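Chains: A (Unidentified, PDB 6ZM9) is a phage-encoded lyase that breaks down S-adenosyl methionine, with 5'-deoxy-5'-methylthioadenosine, probably its product, bound. Local coordinates at residues Leu82-Phe87 / Ile111-Ile116. Numbering follows the deposited sequence. Where two conformers were deposited one is given.
Sequences LSKEDF and IQERGI
K84 reaches from the first turn of helix 84-101 to the carboxylate of E113, at the end of strand 106-113, and illustrates how a helix can meet a sheet through an apolar pair inside and a charged pair at the margin. Followed outward, the lysine leaves CB with CG anti to the backbone N (chi1 -178°) and runs on straight to CD; a bend at chi3 (-142°) then swings the end of the chain toward the strand. CB and CG stay clear of E113, CD only grazes it, and CE makes the close approach, 3.4 Å from E113 OE1. NZ follows at 3.8 Å from that same E113 OE1, a long salt bridge that leaves the methylene nearer the oxygen than the ammonium is. The stronger polar partner of NZ is the side-chain oxygen of Q118 on strand 116-124, to which it is hydrogen-bonded, so the lysine also ties the helix to the next strand. E113 comes to meet it fully extended, and the two side chains cross at about a right angle. Both also lie against F11 of strand 11-21.

One helical turn further on, F87 points toward the strand, and the I111 CD1 methyl sits obliquely to its ring, 4.4 Å from F87 CE2, a loose but buried contact. T88 and V91 of the same helix continue the packing on I111. At the start of the helix, S83 OG accepts from D86 N at 3.0 Å as an N-cap, while past E113 the strand turns back in a type I' turn, its ends joined by I116 N to E113 O (2.9 Å) and the reverse bond. The whole is characteristic of a helix packed on an antiparallel sheet, here with its start against the two-residue hairpin 106-113/116-124.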
# COMPACT_ATOMS: atom_id res chain seq x y z
N LEU A 82 -12.38 18.10 -2.95
CA LEU A 82 -11.61 19.31 -3.15
C LEU A 82 -11.22 19.45 -4.61
O LEU A 82 -11.19 18.48 -5.37
CB LEU A 82 -10.34 19.29 -2.30
CG LEU A 82 -10.51 19.11 -0.78
CD1 LEU A 82 -9.12 19.17 -0.12
CD2 LEU A 82 -11.48 20.12 -0.21
N SER A 83 -10.91 20.68 -5.00
CA SER A 83 -10.34 20.90 -6.31
C SER A 83 -8.93 20.33 -6.36
O SER A 83 -8.27 20.13 -5.34
CB SER A 83 -10.28 22.40 -6.59
OG SER A 83 -9.27 23.03 -5.81
N LYS A 84 -8.44 20.10 -7.57
CA LYS A 84 -7.08 19.58 -7.80
C LYS A 84 -6.05 20.50 -7.13
O LYS A 84 -5.18 19.99 -6.44
CB LYS A 84 -6.81 19.47 -9.30
CG LYS A 84 -5.46 18.89 -9.68
CD LYS A 84 -5.32 18.69 -11.17
CE LYS A 84 -4.57 17.43 -11.51
NZ LYS A 84 -3.94 17.50 -12.85
N GLU A 85 -6.18 21.82 -7.32
CA GLU A 85 -5.21 22.77 -6.77
C GLU A 85 -5.27 22.81 -5.25
O GLU A 85 -4.24 22.87 -4.58
CB GLU A 85 -5.47 24.15 -7.37
CG GLU A 85 -4.87 25.33 -6.60
CD GLU A 85 -5.14 26.68 -7.25
OE1 GLU A 85 -5.43 26.71 -8.46
OE2 GLU A 85 -5.07 27.71 -6.54
N ASP A 86 -6.48 22.77 -4.69
CA ASP A 86 -6.68 22.80 -3.23
C ASP A 86 -6.09 21.52 -2.61
O ASP A 86 -5.31 21.63 -1.68
CB ASP A 86 -8.16 22.94 -2.88
CG ASP A 86 -8.38 23.22 -1.42
OD1 ASP A 86 -7.42 23.56 -0.74
OD2 ASP A 86 -9.51 23.11 -0.98
N PHE A 87 -6.45 20.36 -3.11
CA PHE A 87 -5.92 19.12 -2.57
C PHE A 87 -4.40 19.07 -2.71
O PHE A 87 -3.69 18.72 -1.76
CB PHE A 87 -6.55 17.93 -3.29
CG PHE A 87 -6.08 16.59 -2.79
CD1 PHE A 87 -6.61 16.06 -1.63
CD2 PHE A 87 -5.10 15.89 -3.44
CE1 PHE A 87 -6.17 14.85 -1.14
CE2 PHE A 87 -4.67 14.66 -2.97
CZ PHE A 87 -5.21 14.14 -1.81
N ILE A 111 0.85 12.31 -5.82
CA ILE A 111 -0.53 12.76 -5.97
C ILE A 111 -1.16 11.96 -7.11
O ILE A 111 -0.58 11.89 -8.20
CB ILE A 111 -0.61 14.25 -6.36
CG1 ILE A 111 0.12 15.13 -5.35
CG2 ILE A 111 -2.06 14.66 -6.56
CD1 ILE A 111 -0.45 15.05 -4.03
N GLN A 112 -2.34 11.41 -6.87
CA GLN A 112 -3.07 10.65 -7.87
C GLN A 112 -4.44 11.25 -8.12
O GLN A 112 -5.04 11.89 -7.25
CB GLN A 112 -3.24 9.19 -7.42
CG GLN A 112 -1.91 8.46 -7.26
CD GLN A 112 -2.08 7.05 -6.79
OE1 GLN A 112 -3.12 6.42 -7.04
NE2 GLN A 112 -1.08 6.53 -6.10
N GLU A 113 -4.94 11.03 -9.34
CA GLU A 113 -6.29 11.39 -9.74
C GLU A 113 -6.87 10.14 -10.39
O GLU A 113 -6.38 9.69 -11.43
CB GLU A 113 -6.30 12.57 -10.71
CG GLU A 113 -7.70 13.00 -11.13
CD GLU A 113 -7.73 14.29 -11.93
OE1 GLU A 113 -6.65 14.84 -12.23
OE2 GLU A 113 -8.84 14.75 -12.27
N ARG A 114 -7.90 9.56 -9.77
CA ARG A 114 -8.43 8.26 -10.18
C ARG A 114 -7.33 7.21 -10.32
O ARG A 114 -7.36 6.35 -11.20
CB ARG A 114 -9.25 8.37 -11.47
CG ARG A 114 -10.36 9.40 -11.40
CD ARG A 114 -11.21 9.41 -12.66
NE ARG A 114 -11.84 8.12 -12.92
CZ ARG A 114 -11.52 7.30 -13.92
NH1 ARG A 114 -10.57 7.62 -14.79
NH2 ARG A 114 -12.17 6.15 -14.06
N GLY A 115 -6.35 7.28 -9.42
CA GLY A 115 -5.26 6.33 -9.41
C GLY A 115 -4.13 6.65 -10.35
O GLY A 115 -3.07 6.02 -10.25
N ILE A 116 -4.31 7.60 -11.26
CA ILE A 116 -3.28 7.98 -12.21
C ILE A 116 -2.39 9.03 -11.56
O ILE A 116 -2.89 10.04 -11.05
CB ILE A 116 -3.92 8.50 -13.51
CG1 ILE A 116 -4.79 7.39 -14.12
CG2 ILE A 116 -2.86 8.96 -14.48
CD1 ILE A 116 -5.56 7.82 -15.31